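Local coordinates for intracellular sulfur oxidation protein dsrF (Allochromatium vinosum, PDB 2HY5) that is of unknown function but could take part in the oxidation of intracellular sulfur, in complex with its partners DsrE and DsrH, at residues 97-102 with 111-116; 39-44 with 75-80; 46-51 with 85-90. All blocks are in the same frame, centred on the assembly; numbering follows the deposited sequence.

How the interactions relate
Interactions 2 and 3 interleave along the chain, and interaction 1 follows them. Interaction 2 pairs interior strands 38-43 and 79-83 of the parallel sheet, its centre about 5 Å from that of the chain. Interaction 1, its centre about 11 Å from that of interaction 2, adds 115-118, an outermost strand within this chain: Glu-116 N lies 3.0 Å from Ile-80 O, and Ile-100 and Ile-114 both pack on Ile-80. Interaction 3 lies about 16 Å between centres from either and joins the segments that follow those two strands. Leu-51 O lies 2.9 Å from Val-98 N, a probable hydrogen bond, and the Leu-51 side chain packs on Phe-43. Only interactions 2 and 3 reach DsrH.

Interaction 1. Residues 97-102 with 111-116; sequences LVEIAF and FDNIVE
Asn-113 and Ile-100 make the central polar link. The amide oxygen Asn-113 OD1 accepts Ile-100 N at 2.8 Å in a nearly straight bond (172° at the hydrogen), and it also accepts Val-115 N at 3.0 Å, two residues on, which makes an Asx turn. The two N-H groups come from opposite faces of the amide plane, so both grip one oxygen and should resist its rotation. With CG anti to the backbone N (chi1 -176°), the short side chain of Asn-113 stands across the gap to serve both. Its other end is used too: ND2 donates to a water that in turn donates to Val-98 O. Asparagine suits the place because it offers an acceptor and a donor at once.

Among the backbone bonds, Ile-114 N reaches Ile-100 O at 2.8 Å. Farther along, Phe-102 and Phe-111 form an antiparallel hydrogen-bonded pair, Phe-102 N to Phe-111 O at 2.9 Å and Phe-111 N to Phe-102 O at 2.8 Å. CA-H...O contacts fill in between, the CA of Ala-101 facing Phe-111 O.

The apolar contacts gather round branched side chains. Ile-100 turns CG2 to Ile-114 CD1 and its other arm, CD1, to Val-115 CG2, each at 3.7 Å. Ile-114 CG2 lies 3.6 Å from Phe-102 CB. Over the Asn-113 amide, by contrast, the aliphatic start of the exposed Glu-99 crosses at about a right angle.

The Phe pair belongs to the small two-stranded antiparallel hairpin 102-103 with 110-111, from which the chain runs on into 115-118, an outermost strand of the parallel sheet within this chain. Ile-100 and Ile-114 rest on Ile-80 and Val-115 on Val-82, so the paired loops pack against strand 79-83.

Interaction 2. Residues 39-44 with 75-80; sequences VCVLFL and YEVRRI
Arg-79 O accepts Val-41 N at 2.9 Å, with 161° at the hydrogen, in the direct backbone bond between the two segments. Arg-79 O also receives the CA-H of Cys-40, Cys-40 CA lying 3.2 Å from it, as a CA-H...O contact. One residue on, Val-41 and Ile-80 pair in parallel register, and Ile-80 CA comes 3.4 Å from Val-41 O. Ahead of the strand pairing, a water accepts from Arg-78 N at 3.0 Å; its approach to Val-39 O is doubtfully short.

Two apolar touches lie on the face of Val-41 and Ile-80. Val-41 CG2 meets Val-77 CG1 at 3.9 Å, the side chains crossing at about a right angle. Phe-43 and Ile-80 run side by side, pointing the same way. Chi1 of Ile-80 (-64°) sets CG2 anti to the backbone N, which brings this methyl to the rim of the Phe-43 ring, Ile-80 CG2 lying 3.8 Å from Phe-43 CE1 and near the ring plane. On the other face, Cys-40 and Arg-79 meet through their CB atoms, while the guanidinium leads away from the strand pair.

These are interior strands of the five-stranded parallel sheet, Cys-40 and Leu-42 bonding onward to strand 7-12. Beta-branched residues suit the extended backbone and the buried face, whereas the arginine contributes carbonyl and methylene groups here and keeps its charge outside the contact, whose cohesion is therefore chiefly backbone bonding and apolar packing.

Interaction 3. Residues 46-51 with 85-90; sequences DGVYQL and DSLEAR
Arg-90 turns the edge of its guanidinium to Asp-46, whose carboxylate plane stands 84° from it. The result is a side-on salt bridge, in which Arg-90 NE and Arg-90 NH2 both bond to Asp-46 OD1 at 2.9 Å each: NE meets it nearly along its C-O axis, NH2 from above the carboxylate plane. A third bond, from Arg-90 NH1 to Ser-86 O at 2.9 Å, also lies close to the guanidinium plane and should fix the rotation of the group. The chain is extended from CG to NE, which carries the charge across the gap and lays Arg-90 CD over one face of the Tyr-49 ring, 3.8 Å from the centroid, a CH-pi contact. Ring and guanidinium planes are 68° apart.

In the alpha/beta fold of this DsrE/DsrF-like family, built on a five-stranded parallel sheet, the turns of 46-51 follow strand 38-43 and helix 84-89 follows strand 79-83, so the contact lies beyond neighbouring parallel strands. DsrH adjoins it: its Ser-10 bonds to Asp-46 OD2, and its Tyr-38 stacks on Tyr-49.

A leucine in place of Arg-90 would probably leave buried Asp-46 OD1 without its charged mate and Ser-86 O without this donor.

Val-48, compact and beta-branched, points toward 85-90 with both methyls: CG1 touches Ser-86 CB at 3.6 Å and CG2 lies against Arg-90 CD at 3.6 Å. The side chains of Leu-87 and Val-48 meet at an oblique angle, Leu-87 CD2 3.9 Å from Val-48 CB.

Interaction 1. Residues 97-102 with 111-116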
loop_
_atom_site.group_PDB
_atom_site.type_symbol
_atom_site.label_atom_id
_atom_site.label_comp_id
_atom_site.label_asym_id
_atom_site.label_seq_id
_atom_site.Cartn_x
_atom_site.Cartn_y
_atom_site.Cartn_z
ATOM N N LEU B 97 -0.500 22.990 -13.669
ATOM C CA LEU B 97 -0.273 21.763 -14.419
ATOM C C LEU B 97 0.527 21.971 -15.692
ATOM O O LEU B 97 0.586 23.075 -16.235
ATOM C CB LEU B 97 -1.618 21.120 -14.762
ATOM C CG LEU B 97 -2.582 21.012 -13.578
ATOM C CD1 LEU B 97 -3.913 20.467 -14.053
ATOM C CD2 LEU B 97 -1.981 20.125 -12.493
ATOM N N VAL B 98 1.143 20.896 -16.165
ATOM C CA VAL B 98 1.925 20.954 -17.385
ATOM C C VAL B 98 0.977 20.989 -18.574
ATOM O O VAL B 98 -0.190 20.590 -18.474
ATOM C CB VAL B 98 2.837 19.715 -17.542
ATOM C CG1 VAL B 98 3.814 19.628 -16.375
ATOM C CG2 VAL B 98 1.989 18.450 -17.637
ATOM N N GLU B 99 1.477 21.486 -19.695
ATOM C CA GLU B 99 0.686 21.534 -20.912
ATOM C C GLU B 99 1.104 20.323 -21.727
ATOM O O GLU B 99 2.273 19.943 -21.724
ATOM C CB GLU B 99 0.973 22.818 -21.692
ATOM C CG GLU B 99 0.544 24.084 -20.974
ATOM C CD GLU B 99 0.759 25.326 -21.814
ATOM O OE1 GLU B 99 1.927 25.631 -22.138
ATOM O OE2 GLU B 99 -0.239 25.995 -22.153
ATOM N N ILE B 100 0.144 19.708 -22.405
ATOM C CA ILE B 100 0.426 18.543 -23.228
ATOM C C ILE B 100 -0.047 18.847 -24.642
ATOM O O ILE B 100 -1.251 18.957 -24.900
ATOM C CB ILE B 100 -0.293 17.296 -22.675
ATOM C CG1 ILE B 100 0.229 16.993 -21.268
ATOM C CG2 ILE B 100 -0.085 16.109 -23.612
ATOM C CD1 ILE B 100 -0.450 15.803 -20.594
ATOM N N ALA B 101 0.913 18.988 -25.553
ATOM C CA ALA B 101 0.619 19.305 -26.947
ATOM C C ALA B 101 0.101 18.119 -27.745
ATOM O O ALA B 101 0.322 16.963 -27.387
ATOM C CB ALA B 101 1.866 19.873 -27.618
ATOM N N PHE B 102 -0.592 18.423 -28.835
ATOM C CA PHE B 102 -1.137 17.395 -29.711
ATOM C C PHE B 102 -1.131 17.899 -31.141
ATOM O O PHE B 102 -1.648 18.978 -31.431
ATOM C CB PHE B 102 -2.570 17.033 -29.300
ATOM C CG PHE B 102 -3.237 16.035 -30.219
ATOM C CD1 PHE B 102 -3.870 16.451 -31.385
ATOM C CD2 PHE B 102 -3.213 14.674 -29.922
ATOM C CE1 PHE B 102 -4.470 15.531 -32.245
ATOM C CE2 PHE B 102 -3.809 13.744 -30.774
ATOM C CZ PHE B 102 -4.440 14.174 -31.939
ATOM N N PHE B 111 -2.453 21.660 -31.405
ATOM C CA PHE B 111 -2.838 22.265 -30.134
ATOM C C PHE B 111 -1.692 22.306 -29.130
ATOM O O PHE B 111 -0.999 21.309 -28.919
ATOM C CB PHE B 111 -4.014 21.503 -29.529
ATOM C CG PHE B 111 -5.283 21.625 -30.319
ATOM C CD1 PHE B 111 -5.938 22.849 -30.422
ATOM C CD2 PHE B 111 -5.825 20.519 -30.965
ATOM C CE1 PHE B 111 -7.114 22.967 -31.155
ATOM C CE2 PHE B 111 -7.003 20.628 -31.701
ATOM C CZ PHE B 111 -7.648 21.854 -31.795
ATOM N N ASP B 112 -1.510 23.466 -28.506
ATOM C CA ASP B 112 -0.464 23.674 -27.509
ATOM C C ASP B 112 -0.753 22.871 -26.241
ATOM O O ASP B 112 0.166 22.463 -25.529
ATOM C CB ASP B 112 -0.375 25.163 -27.162
ATOM C CG ASP B 112 0.006 26.018 -28.354
ATOM O OD1 ASP B 112 -0.296 25.620 -29.500
ATOM O OD2 ASP B 112 0.588 27.101 -28.143
ATOM N N ASN B 113 -2.031 22.657 -25.953
ATOM C CA ASN B 113 -2.404 21.910 -24.759
ATOM C C ASN B 113 -3.779 21.282 -24.901
ATOM O O ASN B 113 -4.752 21.955 -25.239
ATOM C CB ASN B 113 -2.376 22.834 -23.533
ATOM C CG ASN B 113 -2.660 22.094 -22.234
ATOM O OD1 ASN B 113 -2.424 20.891 -22.127
ATOM N ND2 ASN B 113 -3.152 22.820 -21.234
ATOM N N ILE B 114 -3.855 19.983 -24.647
ATOM C CA ILE B 114 -5.124 19.286 -24.730
ATOM C C ILE B 114 -5.648 18.868 -23.360
ATOM O O ILE B 114 -6.711 18.258 -23.256
ATOM C CB ILE B 114 -5.031 18.053 -25.668
ATOM C CG1 ILE B 114 -3.778 17.230 -25.368
ATOM C CG2 ILE B 114 -4.998 18.517 -27.113
ATOM C CD1 ILE B 114 -3.763 16.569 -24.018
ATOM N N VAL B 115 -4.906 19.195 -22.306
ATOM C CA VAL B 115 -5.348 18.856 -20.958
ATOM C C VAL B 115 -6.613 19.658 -20.671
ATOM O O VAL B 115 -6.608 20.897 -20.724
ATOM C CB VAL B 115 -4.280 19.201 -19.899
ATOM C CG1 VAL B 115 -4.829 18.938 -18.503
ATOM C CG2 VAL B 115 -3.033 18.365 -20.129
ATOM N N GLU B 116 -7.696 18.949 -20.377
ATOM C CA GLU B 116 -8.968 19.599 -20.102
ATOM C C GLU B 116 -9.488 19.373 -18.691
ATOM O O GLU B 116 -9.601 18.238 -18.235
ATOM C CB GLU B 116 -10.017 19.123 -21.107
ATOM C CG GLU B 116 -11.406 19.660 -20.830
ATOM C CD GLU B 116 -12.405 19.285 -21.906
ATOM O OE1 GLU B 116 -12.640 18.076 -22.116
ATOM O OE2 GLU B 116 -12.951 20.205 -22.547
HETATM O O HOH W 1 -2.646 22.126 -18.561
#

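Interaction 2. Residues 39-44 with 75-80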
loop_
_atom_site.group_PDB
_atom_site.type_symbol
_atom_site.label_atom_id
_atom_site.label_comp_id
_atom_site.label_asym_id
_atom_site.label_seq_id
_atom_site.Cartn_x
_atom_site.Cartn_y
_atom_site.Cartn_z
ATOM N N VAL B 39 -8.935 6.074 -26.544
ATOM C CA VAL B 39 -8.381 6.231 -25.205
ATOM C C VAL B 39 -8.573 7.584 -24.529
ATOM O O VAL B 39 -8.565 8.627 -25.170
ATOM C CB VAL B 39 -6.857 5.947 -25.226
ATOM C CG1 VAL B 39 -6.253 6.172 -23.846
ATOM C CG2 VAL B 39 -6.603 4.528 -25.705
ATOM N N CYS B 40 -8.754 7.551 -23.215
ATOM C CA CYS B 40 -8.855 8.778 -22.445
ATOM C C CYS B 40 -8.123 8.521 -21.140
ATOM O O CYS B 40 -8.155 7.415 -20.597
ATOM C CB CYS B 40 -10.310 9.190 -22.188
ATOM S SG CYS B 40 -11.277 8.105 -21.142
ATOM N N VAL B 41 -7.429 9.542 -20.658
ATOM C CA VAL B 41 -6.680 9.425 -19.421
ATOM C C VAL B 41 -7.282 10.427 -18.458
ATOM O O VAL B 41 -7.350 11.611 -18.761
ATOM C CB VAL B 41 -5.196 9.756 -19.643
ATOM C CG1 VAL B 41 -4.412 9.513 -18.363
ATOM C CG2 VAL B 41 -4.648 8.912 -20.775
ATOM N N LEU B 42 -7.738 9.940 -17.311
ATOM C CA LEU B 42 -8.353 10.801 -16.312
ATOM C C LEU B 42 -7.519 10.885 -15.051
ATOM O O LEU B 42 -7.064 9.870 -14.526
ATOM C CB LEU B 42 -9.749 10.275 -15.951
ATOM C CG LEU B 42 -10.470 10.959 -14.780
ATOM C CD1 LEU B 42 -10.757 12.414 -15.125
ATOM C CD2 LEU B 42 -11.768 10.220 -14.478
ATOM N N PHE B 43 -7.318 12.105 -14.572
ATOM C CA PHE B 43 -6.569 12.326 -13.350
ATOM C C PHE B 43 -7.585 12.819 -12.342
ATOM O O PHE B 43 -8.212 13.860 -12.531
ATOM C CB PHE B 43 -5.458 13.354 -13.568
ATOM C CG PHE B 43 -4.407 12.899 -14.539
ATOM C CD1 PHE B 43 -4.606 13.019 -15.909
ATOM C CD2 PHE B 43 -3.233 12.304 -14.081
ATOM C CE1 PHE B 43 -3.656 12.551 -16.815
ATOM C CE2 PHE B 43 -2.278 11.831 -14.976
ATOM C CZ PHE B 43 -2.488 11.956 -16.348
ATOM N N LEU B 44 -7.751 12.041 -11.282
ATOM C CA LEU B 44 -8.708 12.338 -10.230
ATOM C C LEU B 44 -8.050 12.208 -8.863
ATOM O O LEU B 44 -7.065 11.482 -8.699
ATOM C CB LEU B 44 -9.885 11.361 -10.342
ATOM C CG LEU B 44 -10.935 11.309 -9.231
ATOM C CD1 LEU B 44 -11.719 12.614 -9.194
ATOM C CD2 LEU B 44 -11.868 10.127 -9.476
ATOM N N TYR B 75 1.730 10.057 -28.728
ATOM C CA TYR B 75 1.253 8.677 -28.722
ATOM C C TYR B 75 -0.246 8.599 -29.001
ATOM O O TYR B 75 -0.934 7.702 -28.513
ATOM C CB TYR B 75 1.557 8.005 -27.381
ATOM C CG TYR B 75 3.019 7.691 -27.169
ATOM C CD1 TYR B 75 3.926 8.689 -26.820
ATOM C CD2 TYR B 75 3.498 6.392 -27.335
ATOM C CE1 TYR B 75 5.279 8.403 -26.640
ATOM C CE2 TYR B 75 4.844 6.092 -27.161
ATOM C CZ TYR B 75 5.730 7.101 -26.814
ATOM O OH TYR B 75 7.063 6.805 -26.643
ATOM N N GLU B 76 -0.739 9.556 -29.782
ATOM C CA GLU B 76 -2.148 9.614 -30.165
ATOM C C GLU B 76 -3.164 9.871 -29.061
ATOM O O GLU B 76 -4.366 9.773 -29.303
ATOM C CB GLU B 76 -2.555 8.340 -30.917
ATOM C CG GLU B 76 -2.410 8.427 -32.428
ATOM C CD GLU B 76 -3.120 7.296 -33.152
ATOM O OE1 GLU B 76 -3.160 7.321 -34.401
ATOM O OE2 GLU B 76 -3.643 6.385 -32.474
ATOM N N VAL B 77 -2.707 10.186 -27.855
ATOM C CA VAL B 77 -3.649 10.462 -26.780
ATOM C C VAL B 77 -4.163 11.890 -26.950
ATOM O O VAL B 77 -3.420 12.857 -26.786
ATOM C CB VAL B 77 -2.996 10.317 -25.400
ATOM C CG1 VAL B 77 -4.059 10.444 -24.324
ATOM C CG2 VAL B 77 -2.292 8.971 -25.300
ATOM N N ARG B 78 -5.442 12.007 -27.287
ATOM C CA ARG B 78 -6.083 13.296 -27.520
ATOM C C ARG B 78 -6.942 13.721 -26.332
ATOM O O ARG B 78 -7.128 14.917 -26.086
ATOM C CB ARG B 78 -6.955 13.193 -28.778
ATOM C CG ARG B 78 -7.819 14.408 -29.087
ATOM C CD ARG B 78 -6.984 15.616 -29.463
ATOM N NE ARG B 78 -7.801 16.704 -29.992
ATOM C CZ ARG B 78 -8.385 16.692 -31.188
ATOM N NH1 ARG B 78 -8.246 15.647 -31.991
ATOM N NH2 ARG B 78 -9.112 17.729 -31.579
ATOM N N ARG B 79 -7.455 12.737 -25.599
ATOM C CA ARG B 79 -8.321 13.004 -24.458
ATOM C C ARG B 79 -7.665 12.812 -23.093
ATOM O O ARG B 79 -7.516 11.690 -22.614
ATOM C CB ARG B 79 -9.571 12.124 -24.545
ATOM C CG ARG B 79 -10.382 12.327 -25.810
ATOM C CD ARG B 79 -10.780 13.787 -25.969
ATOM N NE ARG B 79 -11.512 14.025 -27.211
ATOM C CZ ARG B 79 -11.906 15.222 -27.629
ATOM N NH1 ARG B 79 -11.640 16.301 -26.906
ATOM N NH2 ARG B 79 -12.569 15.342 -28.771
ATOM N N ILE B 80 -7.291 13.924 -22.473
ATOM C CA ILE B 80 -6.671 13.919 -21.154
ATOM C C ILE B 80 -7.540 14.814 -20.279
ATOM O O ILE B 80 -7.697 16.000 -20.558
ATOM C CB ILE B 80 -5.231 14.461 -21.225
ATOM C CG1 ILE B 80 -4.383 13.523 -22.089
ATOM C CG2 ILE B 80 -4.645 14.584 -19.827
ATOM C CD1 ILE B 80 -2.944 13.960 -22.249
HETATM O O HOH W 2 -7.555 9.937 -26.999
#

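Interaction 3. Residues 46-51 with 85-90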
loop_
_atom_site.group_PDB
_atom_site.type_symbol
_atom_site.label_atom_id
_atom_site.label_comp_id
_atom_site.label_asym_id
_atom_site.label_seq_id
_atom_site.Cartn_x
_atom_site.Cartn_y
_atom_site.Cartn_z
ATOM N N ASP B 46 -5.726 12.454 -5.849
ATOM C CA ASP B 46 -4.295 12.761 -5.859
ATOM C C ASP B 46 -3.646 12.565 -7.219
ATOM O O ASP B 46 -2.497 12.949 -7.426
ATOM C CB ASP B 46 -3.537 11.945 -4.803
ATOM C CG ASP B 46 -3.683 12.518 -3.403
ATOM O OD1 ASP B 46 -4.127 13.676 -3.271
ATOM O OD2 ASP B 46 -3.340 11.804 -2.436
ATOM N N GLY B 47 -4.385 11.969 -8.147
ATOM C CA GLY B 47 -3.852 11.770 -9.481
ATOM C C GLY B 47 -3.565 13.096 -10.169
ATOM O O GLY B 47 -2.710 13.176 -11.054
ATOM N N VAL B 48 -4.267 14.154 -9.770
ATOM C CA VAL B 48 -4.031 15.451 -10.397
ATOM C C VAL B 48 -2.614 15.944 -10.097
ATOM O O VAL B 48 -2.072 16.765 -10.824
ATOM C CB VAL B 48 -5.059 16.521 -9.940
ATOM C CG1 VAL B 48 -6.482 16.016 -10.214
ATOM C CG2 VAL B 48 -4.875 16.850 -8.470
ATOM N N TYR B 49 -2.016 15.430 -9.026
ATOM C CA TYR B 49 -0.659 15.820 -8.656
ATOM C C TYR B 49 0.357 15.261 -9.649
ATOM O O TYR B 49 1.500 15.721 -9.716
ATOM C CB TYR B 49 -0.338 15.318 -7.244
ATOM C CG TYR B 49 -0.866 16.200 -6.131
ATOM C CD1 TYR B 49 -1.476 15.645 -5.010
ATOM C CD2 TYR B 49 -0.700 17.584 -6.174
ATOM C CE1 TYR B 49 -1.907 16.440 -3.954
ATOM C CE2 TYR B 49 -1.125 18.390 -5.127
ATOM C CZ TYR B 49 -1.725 17.811 -4.020
ATOM O OH TYR B 49 -2.119 18.605 -2.974
ATOM N N GLN B 50 -0.052 14.252 -10.415
ATOM C CA GLN B 50 0.853 13.668 -11.398
ATOM C C GLN B 50 1.201 14.670 -12.496
ATOM O O GLN B 50 2.230 14.547 -13.161
ATOM C CB GLN B 50 0.221 12.429 -12.035
ATOM C CG GLN B 50 0.085 11.232 -11.110
ATOM C CD GLN B 50 -0.438 10.007 -11.842
ATOM O OE1 GLN B 50 -0.217 9.852 -13.041
ATOM N NE2 GLN B 50 -1.109 9.121 -11.119
ATOM N N LEU B 51 0.347 15.672 -12.678
ATOM C CA LEU B 51 0.566 16.662 -13.726
ATOM C C LEU B 51 1.140 18.006 -13.300
ATOM O O LEU B 51 1.112 18.949 -14.082
ATOM C CB LEU B 51 -0.738 16.906 -14.490
ATOM C CG LEU B 51 -1.346 15.714 -15.232
ATOM C CD1 LEU B 51 -2.635 16.150 -15.916
ATOM C CD2 LEU B 51 -0.351 15.183 -16.253
ATOM N N ASP B 85 -12.824 19.408 -9.195
ATOM C CA ASP B 85 -13.011 19.390 -7.749
ATOM C C ASP B 85 -11.730 18.968 -7.037
ATOM O O ASP B 85 -11.403 19.493 -5.972
ATOM C CB ASP B 85 -14.161 18.453 -7.383
ATOM C CG ASP B 85 -15.505 18.986 -7.839
ATOM O OD1 ASP B 85 -16.499 18.230 -7.808
ATOM O OD2 ASP B 85 -15.569 20.174 -8.222
ATOM N N SER B 86 -11.008 18.027 -7.635
ATOM C CA SER B 86 -9.750 17.548 -7.065
ATOM C C SER B 86 -8.712 18.669 -7.042
ATOM O O SER B 86 -7.960 18.810 -6.076
ATOM C CB SER B 86 -9.223 16.368 -7.875
ATOM O OG SER B 86 -10.129 15.284 -7.806
ATOM N N LEU B 87 -8.670 19.461 -8.107
ATOM C CA LEU B 87 -7.735 20.574 -8.185
ATOM C C LEU B 87 -8.031 21.580 -7.083
ATOM O O LEU B 87 -7.126 22.029 -6.385
ATOM C CB LEU B 87 -7.836 21.273 -9.545
ATOM C CG LEU B 87 -7.288 20.553 -10.775
ATOM C CD1 LEU B 87 -7.508 21.423 -12.006
ATOM C CD2 LEU B 87 -5.801 20.274 -10.579
ATOM N N GLU B 88 -9.304 21.934 -6.933
ATOM C CA GLU B 88 -9.720 22.902 -5.918
ATOM C C GLU B 88 -9.398 22.434 -4.503
ATOM O O GLU B 88 -8.903 23.209 -3.677
ATOM C CB GLU B 88 -11.223 23.176 -6.028
ATOM C CG GLU B 88 -11.760 24.126 -4.964
ATOM C CD GLU B 88 -13.268 24.271 -5.012
ATOM O OE1 GLU B 88 -13.975 23.250 -4.850
ATOM O OE2 GLU B 88 -13.747 25.407 -5.206
ATOM N N ALA B 89 -9.689 21.169 -4.219
ATOM C CA ALA B 89 -9.431 20.619 -2.897
ATOM C C ALA B 89 -7.948 20.713 -2.551
ATOM O O ALA B 89 -7.567 20.721 -1.380
ATOM C CB ALA B 89 -9.895 19.167 -2.842
ATOM N N ARG B 90 -7.114 20.807 -3.578
ATOM C CA ARG B 90 -5.676 20.875 -3.376
ATOM C C ARG B 90 -5.109 22.276 -3.619
ATOM O O ARG B 90 -3.895 22.469 -3.673
ATOM C CB ARG B 90 -5.014 19.822 -4.269
ATOM C CG ARG B 90 -5.464 18.422 -3.876
ATOM C CD ARG B 90 -5.092 17.335 -4.865
ATOM N NE ARG B 90 -5.459 16.020 -4.339
ATOM C CZ ARG B 90 -6.712 15.606 -4.158
ATOM N NH1 ARG B 90 -7.736 16.395 -4.466
ATOM N NH2 ARG B 90 -6.947 14.407 -3.645
HETATM O O HOH W 3 -1.695 21.351 -3.462
#